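PDB 3I3F: hypothetical protein from Giardia lamblia, which is of unknown function but belongs to the YjgF-like endoribonuclease L-PSP family, assembles as a trimer and binds pentanoic acid in the crystal. Local coordinates for residues Glu98-Phe101 and Asn102-Arg106; Thr61-Thr64 and Phe65-Ile68; Phe109-Pro112 and Ala113-Pro116; Leu18-Pro21 and Asp22-Lys25; Lys70-Tyr74 and Ala75-Leu79. All blocks are in the same frame, centred on the assembly; numbering follows the deposited sequence.

Contact 1 of 5, residues Glu98-Phe101 and Asn102-Arg106; sequences EARF and NELYR
Arg100 and Glu103, three residues apart on helix 95-108, form a salt bridge: Arg100 NH1 donates to Glu103 OE1 at 3.0 Å. The oxygen is met on its anti side, and guanidinium and carboxylate planes stand 79° apart. A bend at chi2 (50°) brings the guanidinium forward to Glu103; Leu104 CD2 then lies over the centre of one guanidinium face, while NH2 pairs with Glu58 of helix 56-74. Both carboxylate oxygens of Glu98 are also occupied. OE1 pairs with Arg122, and OE2 takes a hydrogen bond from a water 2.9 Å away, which in turn accepts from Asn102 ND2 at 2.9 Å. Asn102 OD1 accepts from Arg118, a residue of a pentanoic acid pocket. A second water donates to Ala99 O (2.6 Å), already the acceptor of Glu103 N, and accepts from Arg106 NH2, whose NH1 binds Asn28 of the second subunit. On the buried side, Phe101 and Tyr105 lie side by side, as suits rings packed on strand 82-90. The chemistry implies an amphipathic helix whose polar groups are satisfied partly by each other and largely by neighbouring residues and water, with Asn102 probably helping to orient Arg118 toward the bound acid.

Contact 2 of 5, residues Thr61-Thr64 and Phe65-Ile68; sequences TRQT and FDNI
Among the shortest polar bonds here is that from Gln63 NE2 to Asn67 OD1, 2.9 Å, joining two amides one helical turn apart. It lies in the plane of the Gln63 amide but comes from above the carbonyl plane of Asn67, 41° out of it, and the two amides are turned 44° against each other. Gln63 makes the reach by folding at chi2 (66°), and its backbone O accepts from Asn67 N, also at 2.9 Å, so the pair is tied through main chain and side chain together. Asn67 suits this buried place because its other amide atom, ND2, has an acceptor too, Ile47 O.

The opposite flank is apolar. Thr61 and Thr64 both turn OG1 back to a carbonyl of the preceding turn, Leu57 O and Gln60 O respectively, a common way for threonine to bury its hydroxyl in a helix. The same rotation sets each methyl beside the carbonyl carbon, where it meets the residue one turn on: Thr61 CG2 rests 4.0 Å from Phe65 CD2, and Thr64 CG2 lies 4.1 Å from Ile68 CD1. Asp66, nearer solvent, pairs with Arg69 and Lys70 of the next turn. Helix 56-74 thereby sets Thr64, Phe65 and Ile68 on Val133 of strand 131-139, while Thr61 and Phe65 also meet helix 95-108, at Leu104 and Val108.

Contact 3 of 5, residues Phe109-Pro112 and Ala113-Pro116; sequences FCVP and ATRP
Phe109 and Arg115 pin together the two ends of the loop that leads from helix 95-108 to strand 117-123, the second connection of a beta-alpha-beta unit that starts at strand 82-90. The polar bonds centre on Phe109 O, which, where the chain quits the helix, is gripped by two nitrogens of Arg115: NE at 2.7 Å and NH2 at 3.0 Å, with the oxygen in the guanidinium plane. The extended run from CG to NE carries the group there, and the fork replaces the amide donors a continuing helix would supply. Arg115 NH1 binds Glu27 O of the second subunit, so this buried arginine serves the loop and the trimer interface alike. A backbone bond from Thr114 N to Val111 O, 3.1 Å, closes a tight turn through Pro112 and Ala113, where the ring of proline suits the required phi.

Packing completes the loop. Pro112 CA lies over a face of the Arg115 guanidinium, 3.6 Å above its plane, and Val111 CB touches Thr114 OG1. The Phe109 ring, packed on Ile82 and Leu85, takes a CH-pi contact over its face: Pro116 CD sits 4.0 Å from the centroid of the Phe109 ring, 29° off the normal.

Contact 4 of 5, residues Leu18-Pro21 and Asp22-Lys25; sequences LVCP and DVVK
Cys20 and Val23 are the outer residues of a type I beta turn in the loop between strand 16-18 and strand 32-35, a local contact lying against the C-terminal part of helix 56-74. Val23 N donates to Cys20 O at 3.1 Å, coming from well above the carbonyl plane. Pro21 suits the second position of the turn, since its ring already holds phi near the required value (-66°).

The thiol of Cys20 is folded inward over the turn. With SG anti to the backbone N (chi1 177°), it lies 3.9 Å from Val23 CG2 and accepts a weak hydrogen bond from Asp22 N at 3.7 Å. A small, mildly polar, buried residue can play both parts. Val23 continues the apolar side onto the aliphatic part of Lys70 and onto Cys71 of the helix, and Asp22 OD2 forms a salt bridge with the same Lys70.

Farther along, Lys25 doubles back beside Val19. The two side chains cross at about a right angle, Lys25 CE resting 3.7 Å from Val19 CG2 and Lys25 CB 4.0 Å from Val19 CG1. Bends at chi2 and chi4 let the aliphatic part cover the valine while NZ turns to Val29 O, the carbonyl of a residue that lines a pentanoic acid pocket. Gln31 braces both sides of the turn by accepting from Cys20 N and donating to Val24 O. With one backbone bond, one weak sulfur bond and some methyl packing of its own, the turn probably owes much of its shape to these outside partners.

Contact 5 of 5, residues Lys70-Tyr74 and Ala75-Leu79; sequences KCLEY and ANSGL
Leu72 and Ser77 meet where helix 56-74 ends and the chain turns toward strand 82-90. The inner half is tight. Leu72 O accepts a short bond from Ser77 N, 2.7 Å, and a weak one from Ala75 N, whose better partner is Cys71 O at 3.0 Å. Leu72 lays its side chain along the departing backbone, CB 3.8 Å from Gly78 CA and CD1 3.6 Å from Gly78 O; glycine, almost fully extended here, brings the main chain that close. Gly78 N is buried without a partner, apparently a cost of this packing. Ser77 sends OG to Ala139 O, which satisfies a hydroxyl placed between helix and sheet. Ala75, with only a methyl, packs closely on Ile32, Val34 and Val39.

The outer half is looser and relies on water. Glu73 O accepts from Asn76 N at 3.2 Å, and a water donates to this oxygen and also to Ser77 O, bridging helix and loop. A second water donates to Glu73 OE2 (2.8 Å) and accepts from Leu79 N (2.9 Å), while Glu73 OE1 pairs with Arg69. The extended Glu73 chain holds its carboxylate over this side, with its CG near Ser77 O.

Asn76 makes the change of direction with a positive phi (63°), a conformation asparagine tolerates better than most residues. Together with the bonds from Ser77 N to Leu72 O and from Asn76 N to Glu73 O, it forms the Schellman motif, a classic C-terminal helix cap.

Contact 2 is the core of the set: helix 56-74 packs there through threonine methyls, Phe65 and Ile68, and its aromatic side reaches Tyr105 of contact 1 and Phe109 of contact 3. Contact 5 ends that same helix with backbone capping and water, and contact 4 leans on its last turns, joined by the Asp22-Lys70 salt bridge and by Tyr74 against Pro21. Contacts 1 and 3 share the neighbouring crossover and both meet the second subunit; charged pairs mark contact 1, an arginine on backbone carbonyls contact 3. Contacts 3 and 4, more exposed loops on opposite sides of the chain's centre, about 26 Å apart between centres, both use a proline and a tight turn.

Contact 1 of 5, residues Glu98-Phe101 and Asn102-Arg106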
loop_
_atom_site.group_PDB
_atom_site.type_symbol
_atom_site.label_atom_id
_atom_site.label_comp_id
_atom_site.label_asym_id
_atom_site.label_seq_id
_atom_site.Cartn_x
_atom_site.Cartn_y
_atom_site.Cartn_z
ATOM N N GLU A 98 18.711 9.258 -4.020
ATOM C CA GLU A 98 17.442 9.495 -3.328
ATOM C C GLU A 98 17.064 10.975 -3.365
ATOM O O GLU A 98 15.906 11.316 -3.605
ATOM C CB GLU A 98 17.485 9.001 -1.878
ATOM C CG GLU A 98 16.235 9.380 -1.073
ATOM C CD GLU A 98 16.044 8.572 0.200
ATOM O OE1 GLU A 98 16.892 7.712 0.517
ATOM O OE2 GLU A 98 15.025 8.804 0.888
ATOM N N ALA A 99 18.040 11.850 -3.130
ATOM C CA ALA A 99 17.799 13.291 -3.173
ATOM C C ALA A 99 17.401 13.739 -4.575
ATOM O O ALA A 99 16.512 14.576 -4.726
ATOM C CB ALA A 99 19.028 14.062 -2.694
ATOM N N ARG A 100 18.052 13.182 -5.595
ATOM C CA ARG A 100 17.719 13.519 -6.977
ATOM C C ARG A 100 16.295 13.081 -7.316
ATOM O O ARG A 100 15.566 13.798 -8.003
ATOM C CB ARG A 100 18.724 12.907 -7.966
ATOM C CG ARG A 100 18.494 13.298 -9.434
ATOM C CD ARG A 100 18.337 14.802 -9.595
ATOM N NE ARG A 100 18.229 15.231 -10.987
ATOM C CZ ARG A 100 17.753 16.416 -11.371
ATOM N NH1 ARG A 100 17.329 17.303 -10.474
ATOM N NH2 ARG A 100 17.695 16.721 -12.662
ATOM N N PHE A 101 15.891 11.915 -6.818
ATOM C CA PHE A 101 14.516 11.468 -7.008
ATOM C C PHE A 101 13.522 12.511 -6.506
ATOM O O PHE A 101 12.559 12.835 -7.199
ATOM C CB PHE A 101 14.242 10.132 -6.315
ATOM C CG PHE A 101 12.786 9.776 -6.292
ATOM C CD1 PHE A 101 12.197 9.156 -7.383
ATOM C CD2 PHE A 101 11.991 10.114 -5.206
ATOM C CE1 PHE A 101 10.844 8.854 -7.378
ATOM C CE2 PHE A 101 10.639 9.819 -5.199
ATOM C CZ PHE A 101 10.066 9.188 -6.282
ATOM N N ASN A 102 13.750 13.027 -5.301
ATOM C CA ASN A 102 12.832 14.011 -4.721
ATOM C C ASN A 102 12.831 15.346 -5.466
ATOM O O ASN A 102 11.789 15.987 -5.588
ATOM C CB ASN A 102 13.111 14.209 -3.230
ATOM C CG ASN A 102 12.662 13.024 -2.398
ATOM O OD1 ASN A 102 11.575 12.482 -2.612
ATOM N ND2 ASN A 102 13.494 12.614 -1.449
ATOM N N GLU A 103 13.989 15.749 -5.983
ATOM C CA GLU A 103 14.064 16.940 -6.828
ATOM C C GLU A 103 13.189 16.765 -8.067
ATOM O O GLU A 103 12.421 17.660 -8.423
ATOM C CB GLU A 103 15.508 17.219 -7.251
ATOM C CG GLU A 103 16.420 17.601 -6.094
ATOM C CD GLU A 103 17.888 17.699 -6.478
ATOM O OE1 GLU A 103 18.262 17.299 -7.602
ATOM O OE2 GLU A 103 18.679 18.173 -5.636
ATOM N N LEU A 104 13.303 15.605 -8.712
ATOM C CA LEU A 104 12.498 15.289 -9.895
ATOM C C LEU A 104 11.017 15.151 -9.543
ATOM O O LEU A 104 10.149 15.584 -10.302
ATOM C CB LEU A 104 12.999 14.003 -10.556
ATOM C CG LEU A 104 14.405 14.089 -11.153
ATOM C CD1 LEU A 104 14.967 12.699 -11.395
ATOM C CD2 LEU A 104 14.388 14.905 -12.438
ATOM N N TYR A 105 10.737 14.554 -8.386
ATOM C CA TYR A 105 9.367 14.404 -7.898
ATOM C C TYR A 105 8.669 15.758 -7.788
ATOM O O TYR A 105 7.508 15.901 -8.174
ATOM C CB TYR A 105 9.375 13.714 -6.532
ATOM C CG TYR A 105 8.003 13.362 -6.015
ATOM C CD1 TYR A 105 7.394 12.166 -6.375
ATOM C CD2 TYR A 105 7.316 14.218 -5.159
ATOM C CE1 TYR A 105 6.135 11.829 -5.902
ATOM C CE2 TYR A 105 6.058 13.890 -4.680
ATOM C CZ TYR A 105 5.472 12.692 -5.055
ATOM O OH TYR A 105 4.223 12.350 -4.587
ATOM N N ARG A 106 9.390 16.754 -7.275
ATOM C CA ARG A 106 8.841 18.099 -7.126
ATOM C C ARG A 106 8.637 18.819 -8.463
ATOM O O ARG A 106 7.889 19.788 -8.526
ATOM C CB ARG A 106 9.716 18.939 -6.191
ATOM C CG ARG A 106 9.627 18.515 -4.730
ATOM C CD ARG A 106 10.338 19.502 -3.820
ATOM N NE ARG A 106 11.779 19.547 -4.076
ATOM C CZ ARG A 106 12.697 18.787 -3.477
ATOM N NH1 ARG A 106 12.356 17.889 -2.557
ATOM N NH2 ARG A 106 13.975 18.926 -3.805
HETATM O O HOH W 1 12.691 10.101 -0.202
HETATM O O HOH W 2 15.762 16.347 -2.911
#

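Contact 2 of 5, residues Thr61-Thr64 and Phe65-Ile68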
loop_
_atom_site.group_PDB
_atom_site.type_symbol
_atom_site.label_atom_id
_atom_site.label_comp_id
_atom_site.label_asym_id
_atom_site.label_seq_id
_atom_site.Cartn_x
_atom_site.Cartn_y
_atom_site.Cartn_z
ATOM N N THR A 61 13.159 7.599 -13.251
ATOM C CA THR A 61 12.163 8.398 -12.541
ATOM C C THR A 61 11.266 9.162 -13.514
ATOM O O THR A 61 10.044 9.139 -13.376
ATOM C CB THR A 61 12.827 9.378 -11.554
ATOM O OG1 THR A 61 13.551 8.633 -10.567
ATOM C CG2 THR A 61 11.784 10.248 -10.862
ATOM N N ARG A 62 11.866 9.819 -14.504
ATOM C CA ARG A 62 11.098 10.570 -15.497
ATOM C C ARG A 62 10.167 9.649 -16.289
ATOM O O ARG A 62 9.010 9.984 -16.530
ATOM C CB ARG A 62 12.031 11.326 -16.448
ATOM C CG ARG A 62 12.782 12.476 -15.792
ATOM C CD ARG A 62 13.688 13.193 -16.784
ATOM N NE ARG A 62 14.431 14.288 -16.166
ATOM C CZ ARG A 62 13.937 15.507 -15.962
ATOM N NH1 ARG A 62 12.693 15.788 -16.326
ATOM N NH2 ARG A 62 14.685 16.446 -15.396
ATOM N N GLN A 63 10.678 8.486 -16.686
ATOM C CA GLN A 63 9.879 7.517 -17.437
ATOM C C GLN A 63 8.729 6.957 -16.593
ATOM O O GLN A 63 7.624 6.770 -17.100
ATOM C CB GLN A 63 10.760 6.380 -17.963
ATOM C CG GLN A 63 10.030 5.383 -18.860
ATOM C CD GLN A 63 9.561 6.007 -20.158
ATOM O OE1 GLN A 63 10.368 6.507 -20.940
ATOM N NE2 GLN A 63 8.254 5.980 -20.396
ATOM N N THR A 64 8.994 6.699 -15.314
ATOM C CA THR A 64 7.969 6.189 -14.403
ATOM C C THR A 64 6.779 7.140 -14.304
ATOM O O THR A 64 5.631 6.714 -14.419
ATOM C CB THR A 64 8.543 5.932 -12.994
ATOM O OG1 THR A 64 9.531 4.900 -13.064
ATOM C CG2 THR A 64 7.444 5.504 -12.025
ATOM N N PHE A 65 7.050 8.426 -14.107
ATOM C CA PHE A 65 5.964 9.391 -13.970
ATOM C C PHE A 65 5.300 9.738 -15.300
ATOM O O PHE A 65 4.123 10.086 -15.323
ATOM C CB PHE A 65 6.425 10.632 -13.203
ATOM C CG PHE A 65 6.545 10.392 -11.726
ATOM C CD1 PHE A 65 5.404 10.229 -10.950
ATOM C CD2 PHE A 65 7.786 10.277 -11.119
ATOM C CE1 PHE A 65 5.497 9.983 -9.592
ATOM C CE2 PHE A 65 7.886 10.032 -9.755
ATOM C CZ PHE A 65 6.738 9.879 -8.994
ATOM N N ASP A 66 6.036 9.609 -16.403
ATOM C CA ASP A 66 5.430 9.715 -17.732
ATOM C C ASP A 66 4.427 8.578 -17.946
ATOM O O ASP A 66 3.322 8.809 -18.435
ATOM C CB ASP A 66 6.498 9.695 -18.831
ATOM C CG ASP A 66 5.947 10.102 -20.189
ATOM O OD1 ASP A 66 5.309 11.173 -20.279
ATOM O OD2 ASP A 66 6.166 9.356 -21.166
ATOM N N ASN A 67 4.817 7.359 -17.572
ATOM C CA ASN A 67 3.912 6.204 -17.622
ATOM C C ASN A 67 2.652 6.432 -16.791
ATOM O O ASN A 67 1.539 6.182 -17.253
ATOM C CB ASN A 67 4.616 4.932 -17.131
ATOM C CG ASN A 67 5.694 4.440 -18.086
ATOM O OD1 ASN A 67 5.788 4.884 -19.231
ATOM N ND2 ASN A 67 6.509 3.505 -17.614
ATOM N N ILE A 68 2.835 6.914 -15.564
ATOM C CA ILE A 68 1.717 7.208 -14.670
ATOM C C ILE A 68 0.795 8.275 -15.263
ATOM O O ILE A 68 -0.424 8.113 -15.263
ATOM C CB ILE A 68 2.213 7.651 -13.273
ATOM C CG1 ILE A 68 2.843 6.465 -12.539
ATOM C CG2 ILE A 68 1.068 8.220 -12.444
ATOM C CD1 ILE A 68 3.647 6.849 -11.320
#

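Contact 3 of 5, residues Phe109-Pro112 and Ala113-Pro116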
loop_
_atom_site.group_PDB
_atom_site.type_symbol
_atom_site.label_atom_id
_atom_site.label_comp_id
_atom_site.label_asym_id
_atom_site.label_seq_id
_atom_site.Cartn_x
_atom_site.Cartn_y
_atom_site.Cartn_z
ATOM N N PHE A 109 5.105 17.154 -9.361
ATOM C CA PHE A 109 4.103 17.756 -8.485
ATOM C C PHE A 109 4.667 19.093 -8.002
ATOM O O PHE A 109 5.306 19.171 -6.950
ATOM C CB PHE A 109 3.779 16.799 -7.334
ATOM C CG PHE A 109 3.332 15.438 -7.801
ATOM C CD1 PHE A 109 2.019 15.226 -8.199
ATOM C CD2 PHE A 109 4.229 14.380 -7.872
ATOM C CE1 PHE A 109 1.603 13.981 -8.645
ATOM C CE2 PHE A 109 3.819 13.126 -8.317
ATOM C CZ PHE A 109 2.503 12.931 -8.704
ATOM N N CYS A 110 4.405 20.140 -8.786
ATOM C CA CYS A 110 5.088 21.425 -8.607
ATOM C C CYS A 110 4.379 22.402 -7.666
ATOM O O CYS A 110 4.916 23.469 -7.373
ATOM C CB CYS A 110 5.331 22.087 -9.968
ATOM S SG CYS A 110 3.834 22.427 -10.907
ATOM N N VAL A 111 3.191 22.045 -7.185
ATOM C CA VAL A 111 2.483 22.900 -6.231
ATOM C C VAL A 111 2.564 22.274 -4.841
ATOM O O VAL A 111 1.877 21.289 -4.571
ATOM C CB VAL A 111 1.010 23.116 -6.630
ATOM C CG1 VAL A 111 0.335 24.087 -5.665
ATOM C CG2 VAL A 111 0.919 23.634 -8.058
ATOM N N PRO A 112 3.414 22.832 -3.954
ATOM C CA PRO A 112 3.579 22.240 -2.626
ATOM C C PRO A 112 2.264 21.982 -1.889
ATOM O O PRO A 112 2.108 20.932 -1.274
ATOM C CB PRO A 112 4.419 23.282 -1.881
ATOM C CG PRO A 112 5.205 23.947 -2.942
ATOM C CD PRO A 112 4.307 23.993 -4.143
ATOM N N ALA A 113 1.325 22.923 -1.978
ATOM C CA ALA A 113 0.059 22.830 -1.247
ATOM C C ALA A 113 -0.812 21.633 -1.642
ATOM O O ALA A 113 -1.566 21.123 -0.812
ATOM C CB ALA A 113 -0.735 24.122 -1.414
ATOM N N THR A 114 -0.714 21.191 -2.896
ATOM C CA THR A 114 -1.591 20.139 -3.419
ATOM C C THR A 114 -0.869 18.833 -3.765
ATOM O O THR A 114 -1.400 18.014 -4.519
ATOM C CB THR A 114 -2.343 20.630 -4.674
ATOM O OG1 THR A 114 -1.400 20.932 -5.707
ATOM C CG2 THR A 114 -3.171 21.869 -4.357
ATOM N N ARG A 115 0.324 18.616 -3.213
ATOM C CA ARG A 115 1.033 17.359 -3.451
ATOM C C ARG A 115 0.235 16.205 -2.850
ATOM O O ARG A 115 -0.350 16.351 -1.779
ATOM C CB ARG A 115 2.448 17.394 -2.873
ATOM C CG ARG A 115 3.328 18.414 -3.553
ATOM C CD ARG A 115 4.804 18.219 -3.283
ATOM N NE ARG A 115 5.561 19.023 -4.244
ATOM C CZ ARG A 115 6.406 20.013 -3.956
ATOM N NH1 ARG A 115 6.708 20.339 -2.702
ATOM N NH2 ARG A 115 6.987 20.666 -4.955
ATOM N N PRO A 116 0.191 15.059 -3.548
ATOM C CA PRO A 116 -0.618 13.947 -3.054
ATOM C C PRO A 116 -0.035 13.282 -1.816
ATOM O O PRO A 116 1.138 13.473 -1.493
ATOM C CB PRO A 116 -0.627 12.970 -4.234
ATOM C CG PRO A 116 0.613 13.273 -4.990
ATOM C CD PRO A 116 0.824 14.747 -4.843
#

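Contact 4 of 5, residues Leu18-Pro21 and Asp22-Lys25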
loop_
_atom_site.group_PDB
_atom_site.type_symbol
_atom_site.label_atom_id
_atom_site.label_comp_id
_atom_site.label_asym_id
_atom_site.label_seq_id
_atom_site.Cartn_x
_atom_site.Cartn_y
_atom_site.Cartn_z
ATOM N N LEU A 18 -8.051 -1.537 -17.796
ATOM C CA LEU A 18 -7.650 -0.844 -19.015
ATOM C C LEU A 18 -6.164 -1.040 -19.271
ATOM O O LEU A 18 -5.387 -1.274 -18.341
ATOM C CB LEU A 18 -7.937 0.657 -18.889
ATOM C CG LEU A 18 -9.380 1.160 -18.996
ATOM C CD1 LEU A 18 -10.292 0.514 -17.973
ATOM C CD2 LEU A 18 -9.412 2.674 -18.846
ATOM N N VAL A 19 -5.778 -0.941 -20.540
ATOM C CA VAL A 19 -4.375 -0.917 -20.929
ATOM C C VAL A 19 -4.153 0.245 -21.887
ATOM O O VAL A 19 -4.704 0.266 -22.989
ATOM C CB VAL A 19 -3.936 -2.231 -21.610
ATOM C CG1 VAL A 19 -2.455 -2.170 -21.982
ATOM C CG2 VAL A 19 -4.206 -3.418 -20.701
ATOM N N CYS A 20 -3.365 1.223 -21.451
ATOM C CA CYS A 20 -2.953 2.314 -22.317
ATOM C C CYS A 20 -1.929 1.771 -23.311
ATOM O O CYS A 20 -0.879 1.273 -22.902
ATOM C CB CYS A 20 -2.335 3.442 -21.495
ATOM S SG CYS A 20 -1.705 4.800 -22.491
ATOM N N PRO A 21 -2.227 1.858 -24.620
ATOM C CA PRO A 21 -1.314 1.278 -25.607
ATOM C C PRO A 21 0.062 1.954 -25.710
ATOM O O PRO A 21 0.960 1.377 -26.319
ATOM C CB PRO A 21 -2.084 1.414 -26.928
ATOM C CG PRO A 21 -3.064 2.487 -26.705
ATOM C CD PRO A 21 -3.417 2.459 -25.252
ATOM N N ASP A 22 0.219 3.142 -25.118
ATOM C CA ASP A 22 1.491 3.870 -25.166
ATOM C C ASP A 22 2.334 3.643 -23.907
ATOM O O ASP A 22 3.382 4.269 -23.734
ATOM C CB ASP A 22 1.242 5.370 -25.365
ATOM C CG ASP A 22 2.497 6.121 -25.791
ATOM O OD1 ASP A 22 3.385 5.499 -26.412
ATOM O OD2 ASP A 22 2.596 7.332 -25.501
ATOM N N VAL A 23 1.884 2.745 -23.031
ATOM C CA VAL A 23 2.622 2.423 -21.810
ATOM C C VAL A 23 2.842 0.914 -21.717
ATOM O O VAL A 23 1.936 0.125 -21.998
ATOM C CB VAL A 23 1.884 2.931 -20.549
ATOM C CG1 VAL A 23 2.654 2.563 -19.282
ATOM C CG2 VAL A 23 1.676 4.442 -20.629
ATOM N N VAL A 24 4.053 0.523 -21.325
ATOM C CA VAL A 24 4.411 -0.885 -21.179
ATOM C C VAL A 24 3.412 -1.633 -20.287
ATOM O O VAL A 24 2.941 -1.106 -19.275
ATOM C CB VAL A 24 5.851 -1.050 -20.623
ATOM C CG1 VAL A 24 5.963 -0.500 -19.203
ATOM C CG2 VAL A 24 6.289 -2.506 -20.672
ATOM N N LYS A 25 3.090 -2.857 -20.694
ATOM C CA LYS A 25 2.143 -3.713 -19.991
ATOM C C LYS A 25 2.874 -4.993 -19.590
ATOM O O LYS A 25 3.524 -5.621 -20.424
ATOM C CB LYS A 25 0.956 -4.027 -20.910
ATOM C CG LYS A 25 -0.049 -5.040 -20.366
ATOM C CD LYS A 25 -0.755 -4.528 -19.126
ATOM C CE LYS A 25 -1.840 -5.488 -18.661
ATOM N NZ LYS A 25 -1.287 -6.773 -18.153
#

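Contact 5 of 5, residues Lys70-Tyr74 and Ala75-Leu79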
loop_
_atom_site.group_PDB
_atom_site.type_symbol
_atom_site.label_atom_id
_atom_site.label_comp_id
_atom_site.label_asym_id
_atom_site.label_seq_id
_atom_site.Cartn_x
_atom_site.Cartn_y
_atom_site.Cartn_z
ATOM N N LYS A 70 0.375 9.133 -18.459
ATOM C CA LYS A 70 -0.322 8.588 -19.623
ATOM C C LYS A 70 -1.442 7.629 -19.223
ATOM O O LYS A 70 -2.538 7.690 -19.777
ATOM C CB LYS A 70 0.659 7.891 -20.568
ATOM C CG LYS A 70 1.571 8.847 -21.317
ATOM C CD LYS A 70 2.492 8.100 -22.259
ATOM C CE LYS A 70 3.479 9.036 -22.933
ATOM N NZ LYS A 70 4.599 8.292 -23.577
ATOM N N CYS A 71 -1.171 6.751 -18.261
ATOM C CA CYS A 71 -2.193 5.821 -17.776
ATOM C C CYS A 71 -3.390 6.561 -17.187
ATOM O O CYS A 71 -4.537 6.244 -17.505
ATOM C CB CYS A 71 -1.616 4.866 -16.730
ATOM S SG CYS A 71 -0.548 3.585 -17.406
ATOM N N LEU A 72 -3.125 7.547 -16.332
ATOM C CA LEU A 72 -4.197 8.297 -15.683
ATOM C C LEU A 72 -5.037 9.085 -16.688
ATOM O O LEU A 72 -6.262 9.089 -16.597
ATOM C CB LEU A 72 -3.642 9.228 -14.598
ATOM C CG LEU A 72 -3.086 8.516 -13.362
ATOM C CD1 LEU A 72 -2.462 9.511 -12.398
ATOM C CD2 LEU A 72 -4.177 7.716 -12.665
ATOM N N GLU A 73 -4.390 9.736 -17.649
ATOM C CA GLU A 73 -5.123 10.500 -18.665
ATOM C C GLU A 73 -5.966 9.581 -19.553
ATOM O O GLU A 73 -7.095 9.917 -19.911
ATOM C CB GLU A 73 -4.166 11.372 -19.483
ATOM C CG GLU A 73 -3.628 12.548 -18.666
ATOM C CD GLU A 73 -2.632 13.421 -19.410
ATOM O OE1 GLU A 73 -2.392 13.185 -20.612
ATOM O OE2 GLU A 73 -2.086 14.352 -18.780
ATOM N N TYR A 74 -5.422 8.409 -19.870
ATOM C CA TYR A 74 -6.141 7.375 -20.614
ATOM C C TYR A 74 -7.400 6.922 -19.862
ATOM O O TYR A 74 -8.422 6.609 -20.480
ATOM C CB TYR A 74 -5.196 6.192 -20.850
ATOM C CG TYR A 74 -5.698 5.109 -21.779
ATOM C CD1 TYR A 74 -5.738 5.306 -23.157
ATOM C CD2 TYR A 74 -6.095 3.870 -21.282
ATOM C CE1 TYR A 74 -6.177 4.303 -24.012
ATOM C CE2 TYR A 74 -6.538 2.864 -22.126
ATOM C CZ TYR A 74 -6.578 3.086 -23.490
ATOM O OH TYR A 74 -7.016 2.086 -24.327
ATOM N N ALA A 75 -7.322 6.917 -18.532
ATOM C CA ALA A 75 -8.431 6.501 -17.666
ATOM C C ALA A 75 -9.319 7.667 -17.200
ATOM O O ALA A 75 -10.020 7.543 -16.195
ATOM C CB ALA A 75 -7.877 5.751 -16.454
ATOM N N ASN A 76 -9.295 8.784 -17.928
ATOM C CA ASN A 76 -10.103 9.969 -17.605
ATOM C C ASN A 76 -9.741 10.581 -16.247
ATOM O O ASN A 76 -10.607 11.008 -15.482
ATOM C CB ASN A 76 -11.605 9.645 -17.690
ATOM C CG ASN A 76 -12.468 10.888 -17.889
ATOM O OD1 ASN A 76 -12.033 11.877 -18.481
ATOM N ND2 ASN A 76 -13.701 10.834 -17.398
ATOM N N SER A 77 -8.440 10.620 -15.972
ATOM C CA SER A 77 -7.897 11.198 -14.749
ATOM C C SER A 77 -6.673 12.038 -15.121
ATOM O O SER A 77 -6.562 12.515 -16.251
ATOM C CB SER A 77 -7.534 10.079 -13.762
ATOM O OG SER A 77 -7.168 10.591 -12.491
ATOM N N GLY A 78 -5.755 12.225 -14.181
ATOM C CA GLY A 78 -4.530 12.969 -14.455
ATOM C C GLY A 78 -3.677 13.068 -13.211
ATOM O O GLY A 78 -4.124 12.704 -12.125
ATOM N N LEU A 79 -2.455 13.570 -13.367
ATOM C CA LEU A 79 -1.528 13.714 -12.241
ATOM C C LEU A 79 -2.114 14.562 -11.113
ATOM O O LEU A 79 -1.920 14.257 -9.938
ATOM C CB LEU A 79 -0.202 14.329 -12.701
ATOM C CG LEU A 79 0.672 13.469 -13.614
ATOM C CD1 LEU A 79 1.816 14.299 -14.188
ATOM C CD2 LEU A 79 1.209 12.254 -12.870
HETATM O O HOH W 3 -8.005 12.340 -19.051
HETATM O O HOH W 4 -2.005 14.736 -15.968
#